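PDB 1ICM: intestinal fatty acid binding protein from Rattus norvegicus, which binds long-chain fatty acids inside its beta barrel, here one myristate, and is probably an intracellular lipid carrier. Local coordinates for residues 15-20 with 122-127; 38-43 with 111-116. One frame throughout, in Å; residues are numbered along the deposited sequence.

Contact 1: 15-20 with 122-127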
ATOM      1  N   GLU A  15     -10.586   8.745  -2.456  1.00 11.67           N
ATOM      2  CA  GLU A  15     -10.593   9.567  -3.652  1.00 14.91           C
ATOM      3  C   GLU A  15      -9.883  10.891  -3.468  1.00 15.54           C
ATOM      4  O   GLU A  15      -9.195  11.289  -4.380  1.00 14.16           O
ATOM      5  CB  GLU A  15     -11.999   9.838  -4.237  1.00 24.63           C
ATOM      6  CG  GLU A  15     -12.595   8.606  -4.970  1.00 28.69           C
ATOM      7  CD  GLU A  15     -14.012   8.830  -5.428  1.00 34.25           C
ATOM      8  OE1 GLU A  15     -14.371   9.889  -5.909  1.00 37.32           O
ATOM      9  OE2 GLU A  15     -14.805   7.788  -5.226  1.00 29.85           O
ATOM     10  N   LYS A  16     -10.047  11.560  -2.317  1.00 15.36           N
ATOM     11  CA  LYS A  16      -9.380  12.834  -2.058  1.00 12.21           C
ATOM     12  C   LYS A  16      -7.879  12.591  -2.050  1.00 15.16           C
ATOM     13  O   LYS A  16      -7.076  13.378  -2.557  1.00 13.24           O
ATOM     14  CB  LYS A  16      -9.804  13.401  -0.718  1.00 17.51           C
ATOM     15  CG  LYS A  16     -10.965  14.379  -0.817  1.00 35.08           C
ATOM     16  CD  LYS A  16     -10.611  15.676  -1.552  1.00 49.20           C
ATOM     17  CE  LYS A  16     -11.797  16.551  -1.958  1.00 55.25           C
ATOM     18  NZ  LYS A  16     -11.562  17.428  -3.126  1.00 58.04           N
ATOM     19  N   PHE A  17      -7.475  11.456  -1.488  1.00 10.55           N
ATOM     20  CA  PHE A  17      -6.054  11.142  -1.459  1.00  9.45           C
ATOM     21  C   PHE A  17      -5.508  10.993  -2.871  1.00 14.06           C
ATOM     22  O   PHE A  17      -4.431  11.498  -3.231  1.00 13.04           O
ATOM     23  CB  PHE A  17      -5.805   9.874  -0.594  1.00  8.55           C
ATOM     24  CG  PHE A  17      -4.368   9.421  -0.651  1.00  7.65           C
ATOM     25  CD1 PHE A  17      -3.888   8.598  -1.665  1.00  9.34           C
ATOM     26  CD2 PHE A  17      -3.472   9.864   0.322  1.00 12.18           C
ATOM     27  CE1 PHE A  17      -2.557   8.194  -1.710  1.00 15.22           C
ATOM     28  CE2 PHE A  17      -2.126   9.500   0.285  1.00 13.30           C
ATOM     29  CZ  PHE A  17      -1.671   8.679  -0.740  1.00 14.67           C
ATOM     30  N   MET A  18      -6.282  10.281  -3.730  1.00 11.42           N
ATOM     31  CA  MET A  18      -5.812  10.114  -5.104  1.00 10.06           C
ATOM     32  C   MET A  18      -5.782  11.438  -5.877  1.00  6.36           C
ATOM     33  O   MET A  18      -4.905  11.650  -6.702  1.00 10.35           O
ATOM     34  CB  MET A  18      -6.724   9.141  -5.873  1.00 13.01           C
ATOM     35  CG  MET A  18      -6.464   7.720  -5.402  1.00 12.65           C
ATOM     36  SD  MET A  18      -7.282   6.456  -6.431  1.00 18.82           S
ATOM     37  CE  MET A  18      -8.910   6.479  -5.662  1.00 14.94           C
ATOM     38  N   GLU A  19      -6.726  12.320  -5.590  1.00 10.39           N
ATOM     39  CA  GLU A  19      -6.762  13.641  -6.243  1.00 13.54           C
ATOM     40  C   GLU A  19      -5.470  14.407  -5.946  1.00 14.65           C
ATOM     41  O   GLU A  19      -4.849  14.997  -6.820  1.00 16.27           O
ATOM     42  CB  GLU A  19      -7.951  14.449  -5.704  1.00 11.85           C
ATOM     43  CG  GLU A  19      -8.093  15.884  -6.225  1.00 22.92           C
ATOM     44  CD  GLU A  19      -9.430  16.478  -5.808  1.00 40.15           C
ATOM     45  OE1 GLU A  19      -9.424  16.932  -4.570  1.00 50.78           O
ATOM     46  OE2 GLU A  19     -10.425  16.514  -6.512  1.00 44.17           O
ATOM     47  N   LYS A  20      -5.023  14.373  -4.690  1.00 14.32           N
ATOM     48  CA  LYS A  20      -3.788  15.034  -4.275  1.00 17.93           C
ATOM     49  C   LYS A  20      -2.528  14.550  -4.982  1.00 14.75           C
ATOM     50  O   LYS A  20      -1.593  15.305  -5.269  1.00 15.12           O
ATOM     51  CB  LYS A  20      -3.633  14.866  -2.765  1.00 25.04           C
ATOM     52  CG  LYS A  20      -2.805  15.933  -2.064  1.00 25.20           C
ATOM     53  CD  LYS A  20      -3.491  17.276  -1.866  1.00 29.15           C
ATOM     54  CE  LYS A  20      -2.537  18.309  -1.271  1.00 31.67           C
ATOM     55  NZ  LYS A  20      -3.233  19.564  -0.974  1.00 35.27           N
ATOM     56  N   VAL A 122      -2.838  14.890   3.671  1.00 10.11           N
ATOM     57  CA  VAL A 122      -4.105  14.172   3.522  1.00  8.60           C
ATOM     58  C   VAL A 122      -3.832  12.715   3.916  1.00  8.11           C
ATOM     59  O   VAL A 122      -2.764  12.152   3.597  1.00 11.21           O
ATOM     60  CB  VAL A 122      -4.512  14.149   2.040  1.00 13.74           C
ATOM     61  CG1 VAL A 122      -5.862  13.457   1.891  1.00 16.69           C
ATOM     62  CG2 VAL A 122      -4.647  15.600   1.578  1.00 18.81           C
ATOM     63  N   GLU A 123      -4.835  12.183   4.611  1.00  9.60           N
ATOM     64  CA  GLU A 123      -4.759  10.797   5.091  1.00 10.69           C
ATOM     65  C   GLU A 123      -5.816   9.960   4.366  1.00 11.76           C
ATOM     66  O   GLU A 123      -6.906  10.454   4.055  1.00 15.92           O
ATOM     67  CB  GLU A 123      -5.168  10.822   6.593  1.00 15.21           C
ATOM     68  CG  GLU A 123      -5.132   9.465   7.334  1.00 21.56           C
ATOM     69  CD  GLU A 123      -5.922   9.473   8.635  1.00 28.61           C
ATOM     70  OE1 GLU A 123      -6.548  10.408   9.099  1.00 27.76           O
ATOM     71  OE2 GLU A 123      -5.872   8.338   9.265  1.00 32.99           O
ATOM     72  N   ALA A 124      -5.517   8.682   4.139  1.00 12.45           N
ATOM     73  CA  ALA A 124      -6.505   7.795   3.524  1.00 11.76           C
ATOM     74  C   ALA A 124      -6.292   6.416   4.140  1.00 14.67           C
ATOM     75  O   ALA A 124      -5.186   6.093   4.575  1.00 13.04           O
ATOM     76  CB  ALA A 124      -6.271   7.602   2.035  1.00 13.24           C
ATOM     77  N   LYS A 125      -7.317   5.565   4.151  1.00 12.40           N
ATOM     78  CA  LYS A 125      -7.143   4.195   4.619  1.00 11.84           C
ATOM     79  C   LYS A 125      -7.853   3.243   3.641  1.00 16.64           C
ATOM     80  O   LYS A 125      -8.890   3.579   2.998  1.00 14.52           O
ATOM     81  CB  LYS A 125      -7.874   3.925   5.917  1.00 15.91           C
ATOM     82  CG  LYS A 125      -7.612   4.937   7.003  1.00 20.01           C
ATOM     83  CD  LYS A 125      -7.670   4.207   8.329  1.00 28.68           C
ATOM     84  CE  LYS A 125      -8.233   5.061   9.449  1.00 41.14           C
ATOM     85  NZ  LYS A 125      -7.528   6.332   9.657  1.00 48.53           N
ATOM     86  N   ARG A 126      -7.282   2.041   3.580  1.00 10.40           N
ATOM     87  CA  ARG A 126      -7.833   0.907   2.841  1.00  9.67           C
ATOM     88  C   ARG A 126      -7.913  -0.225   3.864  1.00  8.76           C
ATOM     89  O   ARG A 126      -6.887  -0.563   4.441  1.00  9.32           O
ATOM     90  CB  ARG A 126      -7.015   0.485   1.635  1.00 12.39           C
ATOM     91  CG  ARG A 126      -6.944   1.670   0.664  1.00 13.63           C
ATOM     92  CD  ARG A 126      -6.796   1.241  -0.796  1.00 15.30           C
ATOM     93  NE  ARG A 126      -8.091   0.838  -1.346  1.00 14.36           N
ATOM     94  CZ  ARG A 126      -8.117   0.261  -2.533  1.00 13.29           C
ATOM     95  NH1 ARG A 126      -6.939   0.093  -3.170  1.00 12.26           N
ATOM     96  NH2 ARG A 126      -9.280  -0.088  -3.063  1.00 10.57           N
ATOM     97  N   ILE A 127      -9.098  -0.766   4.110  1.00  9.12           N
ATOM     98  CA  ILE A 127      -9.225  -1.868   5.080  1.00 11.61           C
ATOM     99  C   ILE A 127      -9.531  -3.206   4.388  1.00 13.22           C
ATOM    100  O   ILE A 127     -10.457  -3.286   3.572  1.00 11.75           O
ATOM    101  CB  ILE A 127     -10.287  -1.417   6.074  1.00 11.59           C
ATOM    102  CG1 ILE A 127      -9.804  -0.127   6.762  1.00 16.22           C
ATOM    103  CG2 ILE A 127     -10.613  -2.553   7.057  1.00 11.39           C
ATOM    104  CD1 ILE A 127     -10.896   0.670   7.468  1.00 17.82           C
TER
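Phe17 and Ala124 meet methylene to methyl, CB of Phe17 lying 3.5 Å from CB of Ala124. The same Ala124 methyl also approaches the root of the aromatic ring, 3.8 Å from Phe17 CG, in an oblique position. With CG anti to the backbone N (chi1 174°), the phenyl group swings past Ala124 and brings its CD2 edge, near the ring plane, to within 4.1 Å of the carbonyl O of Val122. Val122 meets the helix with both of its methyls. CG1 reaches the helix backbone at Phe17 CA (4.1 Å). CG2 instead packs on the aliphatic part of Lys20, whose CD is 4.0 Å away; the lysine chain bends at chi2 (76°) and crosses the valine obliquely, its ammonium carried on beyond. No hydrogen bond joins the two segments; most of the touching atoms are carbon. Two salt bridges stay within the segments. One turn along the helix, Lys16 NZ bridges to the syn lone pair of Glu19 OE1 at 2.6 Å, while on the strand Lys125 NZ meets Glu123 OE2 at 2.6 Å. Strand alternation points Val122 and Ala124 at the helix and Glu123 away from it. Asn13, just before the helix, holds the Glu123 carbonyl through ND2. The axes of the two short segments approach to 7.7 Å, at 128° between chain directions, consistent with the small Ala124 at the crossing. Behind the interface, Phe17 also rests on Tyr119 of strand 112-119, and Met18 touches the bound myristate. Arg126, farther along the strand, is tied to Asp34 and Asn11. Helix 14-21, the first of the two helices that cap the barrel, thus lies against the start of strand 122-130, which runs between strands 4-12 and 112-119.

Contact 2: 38-43 with 111-116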
ATOM      1  N   LEU A  38      -4.240  -9.013  -1.733  1.00  7.86           N
ATOM      2  CA  LEU A  38      -2.813  -9.154  -1.445  1.00 10.25           C
ATOM      3  C   LEU A  38      -2.571 -10.522  -0.808  1.00 14.88           C
ATOM      4  O   LEU A  38      -3.324 -10.961   0.087  1.00 14.84           O
ATOM      5  CB  LEU A  38      -2.440  -8.129  -0.332  1.00 12.20           C
ATOM      6  CG  LEU A  38      -2.638  -6.650  -0.685  1.00 12.97           C
ATOM      7  CD1 LEU A  38      -2.337  -5.802   0.539  1.00 16.55           C
ATOM      8  CD2 LEU A  38      -1.647  -6.295  -1.794  1.00 15.54           C
ATOM      9  N   THR A  39      -1.495 -11.174  -1.260  1.00  8.32           N
ATOM     10  CA  THR A  39      -1.149 -12.463  -0.685  1.00 12.98           C
ATOM     11  C   THR A  39       0.221 -12.203  -0.069  1.00 14.68           C
ATOM     12  O   THR A  39       1.172 -11.917  -0.798  1.00 13.03           O
ATOM     13  CB  THR A  39      -1.138 -13.614  -1.721  1.00 15.97           C
ATOM     14  OG1 THR A  39      -2.458 -13.814  -2.211  1.00 14.97           O
ATOM     15  CG2 THR A  39      -0.621 -14.896  -1.090  1.00 17.93           C
ATOM     16  N   ILE A  40       0.303 -12.297   1.269  1.00 11.32           N
ATOM     17  CA  ILE A  40       1.533 -12.004   2.006  1.00 16.89           C
ATOM     18  C   ILE A  40       2.207 -13.218   2.593  1.00 13.55           C
ATOM     19  O   ILE A  40       1.571 -14.006   3.296  1.00 12.56           O
ATOM     20  CB  ILE A  40       1.281 -10.971   3.114  1.00 15.82           C
ATOM     21  CG1 ILE A  40       0.754  -9.708   2.438  1.00 13.67           C
ATOM     22  CG2 ILE A  40       2.592 -10.662   3.829  1.00 15.44           C
ATOM     23  CD1 ILE A  40       0.068  -8.720   3.366  1.00 16.20           C
ATOM     24  N   THR A  41       3.489 -13.339   2.303  1.00 11.22           N
ATOM     25  CA  THR A  41       4.220 -14.461   2.846  1.00 14.68           C
ATOM     26  C   THR A  41       5.574 -13.954   3.303  1.00 19.56           C
ATOM     27  O   THR A  41       6.122 -13.059   2.670  1.00 11.94           O
ATOM     28  CB  THR A  41       4.431 -15.592   1.849  1.00 17.85           C
ATOM     29  OG1 THR A  41       5.133 -15.105   0.740  1.00 19.54           O
ATOM     30  CG2 THR A  41       3.077 -16.094   1.395  1.00 21.44           C
ATOM     31  N   GLN A  42       6.082 -14.544   4.390  1.00 14.85           N
ATOM     32  CA  GLN A  42       7.356 -14.154   4.980  1.00 21.67           C
ATOM     33  C   GLN A  42       8.381 -15.257   4.929  1.00 19.08           C
ATOM     34  O   GLN A  42       8.005 -16.418   5.022  1.00 18.57           O
ATOM     35  CB  GLN A  42       7.115 -13.760   6.464  1.00 20.05           C
ATOM     36  CG  GLN A  42       8.339 -13.206   7.227  1.00 23.75           C
ATOM     37  CD  GLN A  42       7.997 -12.560   8.572  1.00 26.31           C
ATOM     38  OE1 GLN A  42       6.833 -12.300   8.949  1.00 24.84           O
ATOM     39  NE2 GLN A  42       9.075 -12.238   9.286  1.00 32.15           N
ATOM     40  N   GLU A  43       9.660 -14.903   4.827  1.00 15.06           N
ATOM     41  CA  GLU A  43      10.756 -15.869   4.840  1.00 14.56           C
ATOM     42  C   GLU A  43      11.881 -15.096   5.492  1.00 21.23           C
ATOM     43  O   GLU A  43      12.601 -14.314   4.880  1.00 16.41           O
ATOM     44  CB  GLU A  43      11.173 -16.501   3.521  1.00 19.74           C
ATOM     45  CG  GLU A  43      12.269 -17.529   3.782  1.00 38.29           C
ATOM     46  CD  GLU A  43      12.646 -18.205   2.482  1.00 58.72           C
ATOM     47  OE1 GLU A  43      12.161 -17.892   1.402  1.00 57.79           O
ATOM     48  OE2 GLU A  43      13.557 -19.148   2.645  1.00 68.06           O
ATOM     49  N   ASN A 111      -9.410  -9.169  13.011  1.00 18.05           N
ATOM     50  CA  ASN A 111      -9.118  -9.992  11.857  1.00 24.05           C
ATOM     51  C   ASN A 111      -9.034  -9.123  10.610  1.00 21.13           C
ATOM     52  O   ASN A 111      -9.194  -9.657   9.506  1.00 16.58           O
ATOM     53  CB  ASN A 111     -10.144 -11.102  11.557  1.00 35.96           C
ATOM     54  CG  ASN A 111     -11.596 -10.625  11.490  1.00 44.27           C
ATOM     55  OD1 ASN A 111     -12.506 -11.470  11.390  1.00 49.49           O
ATOM     56  ND2 ASN A 111     -11.845  -9.315  11.568  1.00 44.33           N
ATOM     57  N   GLU A 112      -8.858  -7.814  10.767  1.00 15.89           N
ATOM     58  CA  GLU A 112      -8.760  -6.966   9.576  1.00 12.22           C
ATOM     59  C   GLU A 112      -7.333  -6.448   9.421  1.00 13.07           C
ATOM     60  O   GLU A 112      -6.641  -6.269  10.433  1.00 15.64           O
ATOM     61  CB  GLU A 112      -9.709  -5.739   9.675  1.00 10.52           C
ATOM     62  CG  GLU A 112     -11.182  -6.147   9.447  1.00 14.68           C
ATOM     63  CD  GLU A 112     -12.201  -5.039   9.552  1.00 19.84           C
ATOM     64  OE1 GLU A 112     -11.923  -4.122  10.439  1.00 19.96           O
ATOM     65  OE2 GLU A 112     -13.213  -5.011   8.870  1.00 20.28           O
ATOM     66  N   LEU A 113      -6.893  -6.150   8.190  1.00 11.46           N
ATOM     67  CA  LEU A 113      -5.592  -5.525   7.913  1.00 10.03           C
ATOM     68  C   LEU A 113      -5.891  -4.042   7.576  1.00 17.74           C
ATOM     69  O   LEU A 113      -6.721  -3.747   6.690  1.00 10.16           O
ATOM     70  CB  LEU A 113      -4.834  -6.238   6.788  1.00  7.76           C
ATOM     71  CG  LEU A 113      -3.736  -5.410   6.188  1.00 12.02           C
ATOM     72  CD1 LEU A 113      -2.619  -5.471   7.204  1.00 23.87           C
ATOM     73  CD2 LEU A 113      -3.206  -6.136   4.971  1.00 17.68           C
ATOM     74  N   ILE A 114      -5.309  -3.074   8.306  1.00 16.47           N
ATOM     75  CA  ILE A 114      -5.601  -1.685   8.013  1.00 11.55           C
ATOM     76  C   ILE A 114      -4.377  -1.063   7.404  1.00 13.28           C
ATOM     77  O   ILE A 114      -3.314  -1.206   8.004  1.00 13.80           O
ATOM     78  CB  ILE A 114      -5.949  -0.894   9.254  1.00 13.57           C
ATOM     79  CG1 ILE A 114      -7.136  -1.582   9.948  1.00 15.00           C
ATOM     80  CG2 ILE A 114      -6.175   0.581   8.840  1.00 16.87           C
ATOM     81  CD1 ILE A 114      -7.532  -0.902  11.250  1.00 19.01           C
ATOM     82  N   GLN A 115      -4.534  -0.465   6.212  1.00  9.56           N
ATOM     83  CA  GLN A 115      -3.401   0.170   5.554  1.00 10.54           C
ATOM     84  C   GLN A 115      -3.681   1.658   5.546  1.00 16.58           C
ATOM     85  O   GLN A 115      -4.669   2.086   4.938  1.00 12.24           O
ATOM     86  CB  GLN A 115      -3.166  -0.238   4.080  1.00 13.53           C
ATOM     87  CG  GLN A 115      -2.556  -1.626   3.896  1.00 21.20           C
ATOM     88  CD  GLN A 115      -1.969  -1.914   2.514  1.00 22.44           C
ATOM     89  OE1 GLN A 115      -1.108  -2.909   2.594  1.00 20.69           O
ATOM     90  NE2 GLN A 115      -2.253  -1.327   1.431  1.00 24.77           N
ATOM     91  N   THR A 116      -2.853   2.453   6.204  1.00 10.33           N
ATOM     92  CA  THR A 116      -3.110   3.893   6.214  1.00  8.66           C
ATOM     93  C   THR A 116      -1.998   4.574   5.418  1.00 10.14           C
ATOM     94  O   THR A 116      -0.819   4.171   5.476  1.00 10.46           O
ATOM     95  CB  THR A 116      -2.984   4.406   7.667  1.00  8.04           C
ATOM     96  OG1 THR A 116      -3.966   3.754   8.424  1.00 10.25           O
ATOM     97  CG2 THR A 116      -3.373   5.871   7.809  1.00 12.05           C
TER
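Gln115 and Leu38 reach toward each other from opposite directions on the concave inner side of the sheet. On Gln115, CB points toward segment 38-43, and CG sits anti to the carbonyl carbon (chi1 -75°). From there the chain runs on extended through CD. At the tip the amide divides its partners. OE1 lies 3.8 Å from the CD1 methyl of Leu38; the methyl stands above the amide plane, off to one side of the oxygen. The same OE1 accepts a hydrogen bond from Arg106 NE. NE2 gives a weak hydrogen bond to the hydroxyl of Tyr117. A second, looser contact lies alongside, where Ile40 CD1 and Leu113 CD2 stand 4.5 Å apart. The strands themselves are remote, the nearest CA atoms, of Leu38 and Leu113, being 10.4 Å apart. Strands 4-12 and 122-130 come between them in the sheet, and their residues back the contact: Trp6 touches Ile40 and Leu113, and Phe128 touches Leu38 and Gln115. The curvature of the sheet brings the four side chains together on its inner side. Since Leu38 offers a methyl and no donor, its contact with OE1 is van der Waals packing. The buried amide oxygen draws its polar satisfaction from Arg106, whose charge would probably polarise the carbonyl.

In the fold
Contacts 1 and 2 lie on opposite sides of the chain's centre, with their own centres about 19 Å apart. Strands 112-119 and 122-130 are consecutive in the chain and neighbours in the sheet, which connects the contacts directly: Arg126 N is 2.9 Å from Gln115 O, a probable hydrogen bond, and Thr116 packs against Glu123, Ala124 and Lys125. Both contacts come close to the bound myristate. The side chain of Phe17 in contact 1 is about 4 Å from the fatty acid, and that of Leu38 in contact 2 about 5 Å. One contact seats the helical cap on the barrel; the other joins side chains over two intervening strands.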